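Local coordinates for penicillin-binding protein activator LpoA (Escherichia coli, PDB 6DR3) that activates the peptidoglycan synthase PBP1a from the outer membrane, stimulating its transpeptidase activity, and is represented here by its all-helical, TPR-like amino-terminal domain, at residues S6-M10 with Q11-Q15; Q26-D30 with D31-N35; A53-L56 with F57-P61; Q142-I145 with D146-Q150; Q179-W182 with F183-N187. All blocks are in the same frame, centred on the assembly; numbering follows the deposited sequence.

Overall arrangement
All five contacts are local, each within a helix or at one of its ends, in an all-helical TPR-like domain. Contacts 1 and 2 lie at the surface and are mostly backbone and polar: one closes helix 7-11, the other opens helix 30-47, and they touch where M10 and S6 meet N35. Contact 3, at the end of helix 50-58, is partly buried and meets contact 2 through P61 and I34. Contacts 4 and 5 lie beyond the chain's centre from contacts 1 and 2, joined by W149 against W182. Contact 4 is mid-helix, with four buried residues and polar side chains tied to neighbouring helices; contact 5, at a helix end, adds aromatic and charged groups.

Contact 1 (S6-M10 with Q11-Q15); sequences STAYM and QGTAQ
The carbonyl oxygen of A8 faces the turn that ends helix 7-11, and T13 and A14 bring their amides to it. A14 N bonds to A8 O at 3.3 Å, from well above the carbonyl plane, while the bond from T13 N is weak. One residue earlier, T7 O still accepts Q11 N in an ordinary helical bond (2.8 Å), and G12 N turns to Y9 O (3.0 Å). This is a Schellman motif: G12 takes a positive phi of 82°, where a side chain would be jammed against the preceding carbonyl, so glycine suits the place. Y9 O has a further donor in a bound water, which also gives a hydrogen bond to A14 O and so links the last helical turn to the extended chain leaving it. A14 O lies as well in line with the CA-H of Y9. Over this polar turn the small A14 methyl packs on A8 CB (3.8 Å) and on Y9 CD1 (3.7 Å), meeting the tyrosine ring obliquely; alanine at both positions lets the outgoing chain fold close to the helix. Alongside, the extended Q11 side chain lies beside T7 and points the same way, its CD at 3.8 Å from T7 CG2. The hydroxyl of T7 is occupied by D4, and M10 O by R42 of helix 30-47. Carbonyls that a helix end would leave without helical amides therefore find other donors, consistent with an end that the glycine turn closes, with water and R42 taking up remaining carbonyl bonds.

Contact 2 (Q26-D30 with D31-N35); sequences QQSSD and DTRIN
S28 O receives the guanidinium of R33, whose NH1 donates a hydrogen bond of 3.1 Å with an N-H...O angle of 153°. The oxygen sits at the edge of the guanidinium, 1° out of its plane. An extended chain, with CG opposite the backbone N (chi1 -175°), carries the charge back from the helix along the incoming loop; arginine has the length this requires. At the start of helix 30-47, D30 O accepts I34 N at 3.1 Å, a helical bond, whereas R33 N to S29 O is weak. S28 also packs its CB on T32 CG2 (3.7 Å), and its hydroxyl turns back to the carbonyls of Q24 and M25, a small serine thus tying the end of the preceding helix to the beginning of this one. D30 and D31 point the same way, their OD2 atoms 3.5 Å apart, a repulsion that the positive end of the helix dipole would probably ease. A water accepts from T32 N and weakly donates to D30 OD2. The first turn is set among neighbours: N35 bonds to Q68 of helix 66-82, and D31 does so weakly, N35 also holds D4, and I34 packs on P61 and L64 in the loop that follows helix 50-58.

Contact 3 (A53-L56 with F57-P61); sequences AVEL and FNQLP
E55 extends its CG opposite the backbone N (chi1 175°) and then bends at chi2 (54°), while Q59 keeps its CG beside its own N and runs straight beyond it; the two side chains thereby meet one turn apart at the C-terminal end of helix 50-58, part of the TPR-like helical stack. Here Q59 NE2 donates to E55 OE2 at 2.6 Å, on the anti lone pair and close to the amide plane, although carboxylate and amide are turned 72° against each other. Glutamate and glutamine suit this exposed side, where they clasp the last turn. F57 N to A53 O (2.8 Å) and N58 N to V54 O keep the helix regular, but Q59 N makes weak bonds to both E55 O and L56 O as the backbone leaves helical angles. L56 O also accepts a hydrogen bond from Q37 NE2 of helix 30-47. The apolar residues serve other faces: L56 packs on A40, L22 and M25, and F57 together with V54 on I79 of helix 66-82, leucine, phenylalanine and valine filling the joints between helices. N58 lies beside V54, pointing the same way, its ND2 3.7 Å from V54 CG1.

Contact 4 (Q142-I145 with D146-Q150); sequences QQNI and DATWQ
Q142 NE2 donates to D146 OD1 at 2.9 Å, an i to i+4 side-chain bond along helix 138-153 of this TPR-like domain. The oxygen is approached from above the carboxylate plane, and the glutamine reaches it by bending at chi2 (70°). Beneath this clasp the backbone bond D146 N to Q142 O (2.7 Å) holds the same pair of residues. Further along, N144 O is gripped twice, by T148 N and by T148 OG1, both at 2.9 Å; threonine can spend its hydroxyl on its own helix while the side chain still packs on L129 and W175. The next shell fixes these groups. D146 OD1 also accepts the backbone N of T214 and Q142 NE2 also reaches L212 O, so the pair anchors the start of helix 214-217, while N144 ND2 serves L129 O and Q132 of helix 123-132. I145 and W149, the large apolar residues, face helix 170-185, I145 packing on W175 and W149 joining W182 edge-to-face. Asparagine suits its buried place because both ends of its amide are used: water 3 donates to N144 OD1 and to T148 OG1, at 2.8 Å each.

Contact 5 (Q179-W182 with F183-N187); sequences QRVW and FDNRN
Q179 lies beside F183 one turn on, near the C-terminal end of helix 170-185 in the TPR-like fold, its CG 3.6 Å from F183 CE2. F183 N bonds to Q179 O, which lies over one face of the same ring, and Q179 NE2 goes to L152 O, so the glutamine ties its helix to helix 138-153. R180 bends at chi2 and chi3 to bring NH2 to D184 OD1 at 2.8 Å, a salt bridge on the syn lone pair, with the two flat groups 84° apart; its NE is buried by the contact and has no partner in the model. An arginine and an aspartate four apart suit this exposed side. V181 contributes its carbonyl: V181 O takes N185 ND2 at 3.0 Å, in the carbonyl plane on a lone pair, with N185 N adding a weak bond, so the asparagine side chain and backbone both bond to this one carbonyl. W182 and F183 make the main apolar contact. They meet rim to rim, ring planes at 46°, and W182 CE3 is 3.5 Å from F183 CD1. R186, its CG between backbone N and carbonyl carbon (chi1 51°), lays its chain across the indole: a CH-pi contact from CB to the five-membered ring and a cation-pi contact from the guanidinium to the six-membered ring. W182 also touches M192 of helix 189-202. At the far end of the R186 chain, NH1 rests 3.4 Å from W182 CZ3.

Contact 1 (S6-M10 with Q11-Q15)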
# COMPACT_ATOMS: atom_id res chain seq x y z
N SER A 6 -7.40 -5.05 -22.43
CA SER A 6 -7.17 -5.17 -21.00
C SER A 6 -6.59 -3.91 -20.36
O SER A 6 -6.07 -3.97 -19.24
CB SER A 6 -6.24 -6.36 -20.72
OG SER A 6 -4.99 -6.18 -21.37
N THR A 7 -6.69 -2.76 -21.03
CA THR A 7 -6.05 -1.54 -20.53
C THR A 7 -6.47 -1.23 -19.09
O THR A 7 -5.63 -1.12 -18.19
CB THR A 7 -6.38 -0.37 -21.45
OG1 THR A 7 -5.87 -0.64 -22.76
CG2 THR A 7 -5.77 0.93 -20.93
N ALA A 8 -7.78 -1.08 -18.86
CA ALA A 8 -8.26 -0.66 -17.54
C ALA A 8 -7.78 -1.60 -16.44
O ALA A 8 -7.35 -1.15 -15.38
CB ALA A 8 -9.79 -0.57 -17.54
N TYR A 9 -7.87 -2.91 -16.68
CA TYR A 9 -7.43 -3.86 -15.67
C TYR A 9 -5.93 -3.74 -15.43
O TYR A 9 -5.47 -3.69 -14.28
CB TYR A 9 -7.79 -5.29 -16.10
CG TYR A 9 -9.17 -5.41 -16.70
CD1 TYR A 9 -10.31 -5.41 -15.90
CD2 TYR A 9 -9.34 -5.53 -18.07
CE1 TYR A 9 -11.57 -5.52 -16.45
CE2 TYR A 9 -10.59 -5.64 -18.63
CZ TYR A 9 -11.71 -5.63 -17.82
OH TYR A 9 -12.96 -5.74 -18.38
N MET A 10 -5.15 -3.67 -16.51
CA MET A 10 -3.70 -3.50 -16.37
C MET A 10 -3.38 -2.24 -15.57
O MET A 10 -2.51 -2.27 -14.69
CB MET A 10 -3.06 -3.43 -17.76
CG MET A 10 -1.54 -3.51 -17.74
SD MET A 10 -0.93 -5.11 -17.18
CE MET A 10 -1.38 -6.14 -18.57
N GLN A 11 -4.07 -1.14 -15.86
CA GLN A 11 -3.83 0.12 -15.16
C GLN A 11 -4.47 0.17 -13.79
O GLN A 11 -4.21 1.12 -13.03
CB GLN A 11 -4.34 1.29 -16.01
CG GLN A 11 -3.51 1.57 -17.25
CD GLN A 11 -4.08 2.70 -18.08
OE1 GLN A 11 -5.22 3.12 -17.88
NE2 GLN A 11 -3.28 3.21 -19.02
N GLY A 12 -5.31 -0.80 -13.43
CA GLY A 12 -5.95 -0.81 -12.14
C GLY A 12 -7.18 0.06 -12.03
O GLY A 12 -7.68 0.26 -10.91
N THR A 13 -7.69 0.58 -13.14
CA THR A 13 -8.94 1.33 -13.14
C THR A 13 -10.16 0.43 -13.22
O THR A 13 -11.29 0.92 -13.15
CB THR A 13 -8.95 2.32 -14.31
OG1 THR A 13 -8.67 1.63 -15.53
CG2 THR A 13 -7.90 3.41 -14.09
N ALA A 14 -9.95 -0.88 -13.37
CA ALA A 14 -11.00 -1.88 -13.28
C ALA A 14 -10.37 -3.14 -12.70
O ALA A 14 -9.16 -3.34 -12.80
CB ALA A 14 -11.63 -2.16 -14.65
N GLN A 15 -11.20 -3.97 -12.08
CA GLN A 15 -10.73 -5.21 -11.48
C GLN A 15 -11.63 -6.37 -11.89
O GLN A 15 -12.84 -6.21 -12.06
CB GLN A 15 -10.69 -5.13 -9.94
CG GLN A 15 -9.34 -4.69 -9.37
CD GLN A 15 -9.18 -3.18 -9.34
OE1 GLN A 15 -10.16 -2.44 -9.39
NE2 GLN A 15 -7.94 -2.72 -9.24
O HOH W 1 -6.98 -4.33 -12.19

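Contact 2 (Q26-D30 with D31-N35)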
# COMPACT_ATOMS: atom_id res chain seq x y z
N GLN A 26 -7.18 -17.29 -22.81
CA GLN A 26 -7.40 -18.41 -23.71
C GLN A 26 -8.08 -18.01 -25.02
O GLN A 26 -8.17 -18.84 -25.93
CB GLN A 26 -8.24 -19.49 -23.01
CG GLN A 26 -7.54 -20.13 -21.82
CD GLN A 26 -8.43 -21.08 -21.06
OE1 GLN A 26 -9.61 -21.23 -21.36
NE2 GLN A 26 -7.86 -21.74 -20.05
N GLN A 27 -8.53 -16.76 -25.14
CA GLN A 27 -9.17 -16.26 -26.35
C GLN A 27 -8.32 -15.23 -27.07
O GLN A 27 -8.84 -14.47 -27.90
CB GLN A 27 -10.54 -15.66 -26.02
CG GLN A 27 -11.53 -16.65 -25.41
CD GLN A 27 -12.86 -16.00 -25.09
OE1 GLN A 27 -13.00 -14.78 -25.14
NE2 GLN A 27 -13.85 -16.82 -24.75
N SER A 28 -7.02 -15.18 -26.78
CA SER A 28 -6.14 -14.15 -27.32
C SER A 28 -4.80 -14.76 -27.67
O SER A 28 -4.51 -15.92 -27.35
CB SER A 28 -5.97 -12.99 -26.33
OG SER A 28 -5.52 -13.47 -25.07
N SER A 29 -3.96 -13.97 -28.33
CA SER A 29 -2.62 -14.40 -28.71
C SER A 29 -1.69 -13.19 -28.69
O SER A 29 -2.13 -12.04 -28.57
CB SER A 29 -2.62 -15.07 -30.09
OG SER A 29 -3.14 -14.20 -31.08
N ASP A 30 -0.40 -13.48 -28.79
CA ASP A 30 0.64 -12.44 -28.93
C ASP A 30 0.58 -11.52 -27.70
O ASP A 30 0.38 -12.02 -26.58
CB ASP A 30 0.46 -11.74 -30.27
CG ASP A 30 1.65 -10.89 -30.65
OD1 ASP A 30 2.78 -11.42 -30.71
OD2 ASP A 30 1.46 -9.68 -30.90
N ASP A 31 0.73 -10.21 -27.87
CA ASP A 31 0.85 -9.31 -26.72
C ASP A 31 -0.46 -9.23 -25.94
O ASP A 31 -0.44 -9.12 -24.71
CB ASP A 31 1.28 -7.92 -27.19
CG ASP A 31 2.75 -7.85 -27.54
OD1 ASP A 31 3.58 -8.21 -26.68
OD2 ASP A 31 3.08 -7.45 -28.68
N THR A 32 -1.60 -9.26 -26.64
CA THR A 32 -2.88 -9.29 -25.94
C THR A 32 -2.92 -10.43 -24.94
O THR A 32 -3.38 -10.27 -23.81
CB THR A 32 -4.02 -9.42 -26.96
OG1 THR A 32 -3.95 -8.33 -27.89
CG2 THR A 32 -5.37 -9.39 -26.26
N ARG A 33 -2.42 -11.61 -25.34
CA ARG A 33 -2.40 -12.76 -24.45
C ARG A 33 -1.45 -12.53 -23.28
O ARG A 33 -1.76 -12.88 -22.14
CB ARG A 33 -2.01 -14.01 -25.23
CG ARG A 33 -2.09 -15.30 -24.43
CD ARG A 33 -1.47 -16.46 -25.19
NE ARG A 33 -1.62 -17.72 -24.48
CZ ARG A 33 -2.66 -18.54 -24.61
NH1 ARG A 33 -3.66 -18.24 -25.43
NH2 ARG A 33 -2.69 -19.67 -23.92
N ILE A 34 -0.27 -11.95 -23.55
CA ILE A 34 0.68 -11.68 -22.47
C ILE A 34 0.06 -10.77 -21.43
O ILE A 34 0.21 -11.00 -20.22
CB ILE A 34 1.98 -11.08 -23.05
CG1 ILE A 34 2.75 -12.14 -23.85
CG2 ILE A 34 2.86 -10.51 -21.93
CD1 ILE A 34 3.95 -11.59 -24.60
N ASN A 35 -0.65 -9.73 -21.87
CA ASN A 35 -1.26 -8.81 -20.92
C ASN A 35 -2.28 -9.52 -20.04
O ASN A 35 -2.28 -9.35 -18.81
CB ASN A 35 -1.91 -7.64 -21.67
CG ASN A 35 -0.88 -6.74 -22.34
OD1 ASN A 35 0.26 -6.65 -21.90
ND2 ASN A 35 -1.29 -6.07 -23.41
O HOH W 2 -1.61 -8.93 -29.85

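Contact 3 (A53-L56 with F57-P61)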
# COMPACT_ATOMS: atom_id res chain seq x y z
N ALA A 53 0.04 -19.07 -9.62
CA ALA A 53 0.69 -17.81 -9.95
C ALA A 53 2.14 -18.04 -10.35
O ALA A 53 2.61 -17.52 -11.37
CB ALA A 53 0.60 -16.84 -8.77
N VAL A 54 2.87 -18.83 -9.56
CA VAL A 54 4.26 -19.14 -9.87
C VAL A 54 4.36 -19.80 -11.24
O VAL A 54 5.16 -19.39 -12.09
CB VAL A 54 4.86 -20.04 -8.77
CG1 VAL A 54 6.22 -20.60 -9.19
CG2 VAL A 54 5.00 -19.25 -7.47
N GLU A 55 3.56 -20.84 -11.47
CA GLU A 55 3.65 -21.58 -12.72
C GLU A 55 3.36 -20.69 -13.92
O GLU A 55 4.10 -20.69 -14.91
CB GLU A 55 2.71 -22.78 -12.70
CG GLU A 55 2.66 -23.56 -14.01
CD GLU A 55 4.03 -23.99 -14.48
OE1 GLU A 55 4.93 -24.16 -13.63
OE2 GLU A 55 4.22 -24.15 -15.71
N LEU A 56 2.28 -19.91 -13.84
CA LEU A 56 1.94 -19.01 -14.95
C LEU A 56 3.00 -17.93 -15.12
O LEU A 56 3.27 -17.50 -16.24
CB LEU A 56 0.57 -18.39 -14.72
CG LEU A 56 -0.12 -17.77 -15.94
CD1 LEU A 56 -0.32 -18.80 -17.05
CD2 LEU A 56 -1.46 -17.17 -15.53
N PHE A 57 3.61 -17.50 -14.01
CA PHE A 57 4.75 -16.59 -14.09
C PHE A 57 5.92 -17.24 -14.83
O PHE A 57 6.60 -16.59 -15.63
CB PHE A 57 5.16 -16.16 -12.68
CG PHE A 57 6.35 -15.25 -12.62
CD1 PHE A 57 7.64 -15.76 -12.68
CD2 PHE A 57 6.19 -13.88 -12.46
CE1 PHE A 57 8.74 -14.92 -12.61
CE2 PHE A 57 7.29 -13.04 -12.39
CZ PHE A 57 8.56 -13.56 -12.47
N ASN A 58 6.16 -18.53 -14.58
CA ASN A 58 7.25 -19.24 -15.24
C ASN A 58 6.95 -19.50 -16.71
O ASN A 58 7.88 -19.81 -17.47
CB ASN A 58 7.53 -20.57 -14.54
CG ASN A 58 8.10 -20.38 -13.15
OD1 ASN A 58 8.64 -19.32 -12.82
ND2 ASN A 58 7.99 -21.41 -12.31
N GLN A 59 5.69 -19.40 -17.13
CA GLN A 59 5.32 -19.61 -18.53
C GLN A 59 5.25 -18.30 -19.32
O GLN A 59 4.81 -18.32 -20.47
CB GLN A 59 3.97 -20.34 -18.61
CG GLN A 59 4.02 -21.77 -18.11
CD GLN A 59 2.70 -22.50 -18.31
OE1 GLN A 59 1.84 -22.05 -19.05
NE2 GLN A 59 2.55 -23.63 -17.63
N LEU A 60 5.66 -17.19 -18.72
CA LEU A 60 5.68 -15.93 -19.46
C LEU A 60 6.71 -16.00 -20.58
O LEU A 60 7.81 -16.52 -20.37
CB LEU A 60 6.00 -14.77 -18.52
CG LEU A 60 4.86 -14.28 -17.63
CD1 LEU A 60 5.38 -13.33 -16.56
CD2 LEU A 60 3.79 -13.60 -18.47
N PRO A 61 6.40 -15.48 -21.77
CA PRO A 61 7.40 -15.45 -22.84
C PRO A 61 8.62 -14.63 -22.43
O PRO A 61 8.56 -13.75 -21.58
CB PRO A 61 6.66 -14.80 -24.01
CG PRO A 61 5.22 -15.01 -23.71
CD PRO A 61 5.10 -14.96 -22.22

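Contact 4 (Q142-I145 with D146-Q150)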
# COMPACT_ATOMS: atom_id res chain seq x y z
N GLN A 142 -9.08 4.99 4.17
CA GLN A 142 -9.33 4.81 5.60
C GLN A 142 -8.54 3.63 6.15
O GLN A 142 -7.94 3.71 7.23
CB GLN A 142 -10.83 4.60 5.84
CG GLN A 142 -11.22 4.59 7.31
CD GLN A 142 -11.11 5.97 7.94
OE1 GLN A 142 -11.90 6.86 7.64
NE2 GLN A 142 -10.13 6.14 8.82
N GLN A 143 -8.53 2.52 5.40
CA GLN A 143 -7.73 1.36 5.76
C GLN A 143 -6.26 1.73 5.96
O GLN A 143 -5.63 1.34 6.95
CB GLN A 143 -7.90 0.30 4.67
CG GLN A 143 -6.88 -0.81 4.66
CD GLN A 143 -5.71 -0.54 3.74
OE1 GLN A 143 -5.80 0.23 2.79
NE2 GLN A 143 -4.59 -1.20 4.01
N ASN A 144 -5.71 2.51 5.03
CA ASN A 144 -4.33 2.97 5.16
C ASN A 144 -4.17 3.90 6.35
O ASN A 144 -3.21 3.78 7.12
CB ASN A 144 -3.91 3.67 3.86
CG ASN A 144 -2.59 4.40 3.98
OD1 ASN A 144 -2.49 5.43 4.66
ND2 ASN A 144 -1.56 3.89 3.32
N ILE A 145 -5.10 4.84 6.53
CA ILE A 145 -5.02 5.78 7.64
C ILE A 145 -5.07 5.04 8.97
O ILE A 145 -4.30 5.34 9.90
CB ILE A 145 -6.15 6.82 7.53
CG1 ILE A 145 -5.86 7.77 6.35
CG2 ILE A 145 -6.32 7.62 8.83
CD1 ILE A 145 -7.03 8.63 5.95
N ASP A 146 -5.96 4.05 9.09
CA ASP A 146 -6.09 3.31 10.34
C ASP A 146 -4.84 2.49 10.64
O ASP A 146 -4.48 2.32 11.81
CB ASP A 146 -7.32 2.42 10.30
CG ASP A 146 -8.61 3.21 10.30
OD1 ASP A 146 -8.56 4.44 10.55
OD2 ASP A 146 -9.68 2.62 10.06
N ALA A 147 -4.19 1.95 9.61
CA ALA A 147 -2.93 1.25 9.82
C ALA A 147 -1.84 2.22 10.27
O ALA A 147 -1.03 1.88 11.14
CB ALA A 147 -2.51 0.52 8.54
N THR A 148 -1.81 3.42 9.69
CA THR A 148 -0.86 4.43 10.14
C THR A 148 -1.07 4.74 11.62
O THR A 148 -0.10 4.88 12.37
CB THR A 148 -1.01 5.71 9.31
OG1 THR A 148 -0.88 5.40 7.91
CG2 THR A 148 0.06 6.73 9.69
N TRP A 149 -2.33 4.83 12.06
CA TRP A 149 -2.58 5.16 13.45
C TRP A 149 -2.18 4.01 14.38
O TRP A 149 -1.60 4.25 15.44
CB TRP A 149 -4.05 5.51 13.68
CG TRP A 149 -4.28 5.88 15.10
CD1 TRP A 149 -5.04 5.22 16.02
CD2 TRP A 149 -3.69 6.99 15.79
NE1 TRP A 149 -4.98 5.86 17.23
CE2 TRP A 149 -4.16 6.95 17.12
CE3 TRP A 149 -2.83 8.03 15.41
CZ2 TRP A 149 -3.79 7.90 18.07
CZ3 TRP A 149 -2.47 8.97 16.35
CH2 TRP A 149 -2.95 8.90 17.67
N GLN A 150 -2.48 2.77 14.00
CA GLN A 150 -2.09 1.65 14.86
C GLN A 150 -0.58 1.62 15.06
O GLN A 150 -0.10 1.38 16.17
CB GLN A 150 -2.57 0.32 14.28
CG GLN A 150 -2.06 -0.89 15.08
CD GLN A 150 -2.71 -2.20 14.69
OE1 GLN A 150 -2.03 -3.15 14.31
NE2 GLN A 150 -4.03 -2.26 14.81
O HOH W 3 -0.62 7.18 5.77

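Contact 5 (Q179-W182 with F183-N187)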
# COMPACT_ATOMS: atom_id res chain seq x y z
N GLN A 179 0.26 11.83 17.38
CA GLN A 179 0.73 10.82 18.32
C GLN A 179 0.97 11.44 19.70
O GLN A 179 0.54 10.88 20.72
CB GLN A 179 2.01 10.18 17.79
CG GLN A 179 2.51 8.99 18.59
CD GLN A 179 3.86 8.50 18.10
OE1 GLN A 179 4.77 9.29 17.85
NE2 GLN A 179 4.00 7.18 17.96
N ARG A 180 1.64 12.59 19.74
CA ARG A 180 1.91 13.25 21.01
C ARG A 180 0.61 13.71 21.67
O ARG A 180 0.45 13.59 22.89
CB ARG A 180 2.85 14.43 20.80
CG ARG A 180 4.32 14.05 20.75
CD ARG A 180 5.11 14.77 21.84
NE ARG A 180 4.60 14.46 23.18
CZ ARG A 180 5.05 15.03 24.30
NH1 ARG A 180 6.01 15.94 24.25
NH2 ARG A 180 4.53 14.68 25.47
N VAL A 181 -0.32 14.26 20.88
CA VAL A 181 -1.63 14.60 21.41
C VAL A 181 -2.24 13.39 22.10
O VAL A 181 -2.87 13.50 23.16
CB VAL A 181 -2.54 15.14 20.29
CG1 VAL A 181 -3.97 15.33 20.79
CG2 VAL A 181 -1.99 16.45 19.75
N TRP A 182 -2.05 12.21 21.51
CA TRP A 182 -2.59 10.99 22.10
C TRP A 182 -1.86 10.63 23.39
O TRP A 182 -2.49 10.27 24.39
CB TRP A 182 -2.52 9.84 21.10
CG TRP A 182 -3.09 8.57 21.63
CD1 TRP A 182 -4.41 8.31 21.90
CD2 TRP A 182 -2.38 7.37 21.96
NE1 TRP A 182 -4.55 7.03 22.38
CE2 TRP A 182 -3.32 6.43 22.43
CE3 TRP A 182 -1.03 7.01 21.91
CZ2 TRP A 182 -2.95 5.15 22.84
CZ3 TRP A 182 -0.67 5.74 22.32
CH2 TRP A 182 -1.63 4.82 22.78
N PHE A 183 -0.52 10.71 23.38
CA PHE A 183 0.24 10.44 24.60
C PHE A 183 -0.21 11.34 25.74
O PHE A 183 -0.25 10.91 26.90
CB PHE A 183 1.74 10.63 24.34
CG PHE A 183 2.37 9.58 23.46
CD1 PHE A 183 1.87 8.29 23.41
CD2 PHE A 183 3.47 9.90 22.68
CE1 PHE A 183 2.47 7.33 22.60
CE2 PHE A 183 4.07 8.95 21.87
CZ PHE A 183 3.56 7.66 21.83
N ASP A 184 -0.55 12.59 25.44
CA ASP A 184 -0.75 13.60 26.48
C ASP A 184 -2.18 13.66 27.01
O ASP A 184 -2.38 14.14 28.13
CB ASP A 184 -0.35 14.98 25.94
CG ASP A 184 1.14 15.10 25.71
OD1 ASP A 184 1.87 14.14 26.00
OD2 ASP A 184 1.58 16.17 25.22
N ASN A 185 -3.17 13.21 26.24
CA ASN A 185 -4.57 13.37 26.63
C ASN A 185 -5.35 12.06 26.68
O ASN A 185 -6.56 12.10 26.93
CB ASN A 185 -5.27 14.33 25.66
CG ASN A 185 -4.65 15.72 25.66
OD1 ASN A 185 -5.00 16.57 26.48
ND2 ASN A 185 -3.73 15.95 24.74
N ARG A 186 -4.70 10.92 26.45
CA ARG A 186 -5.43 9.66 26.38
C ARG A 186 -6.18 9.32 27.66
O ARG A 186 -6.99 8.39 27.66
CB ARG A 186 -4.47 8.51 26.03
CG ARG A 186 -3.21 8.43 26.88
CD ARG A 186 -2.28 7.34 26.38
NE ARG A 186 -0.95 7.45 26.96
CZ ARG A 186 0.09 6.70 26.60
NH1 ARG A 186 -0.05 5.78 25.66
NH2 ARG A 186 1.26 6.87 27.19
N ASN A 187 -5.95 10.06 28.75
CA ASN A 187 -6.66 9.84 30.00
C ASN A 187 -7.83 10.80 30.20
O ASN A 187 -8.46 10.77 31.26
CB ASN A 187 -5.69 9.95 31.18
CG ASN A 187 -6.14 9.13 32.38
OD1 ASN A 187 -5.95 7.92 32.43
ND2 ASN A 187 -6.75 9.80 33.36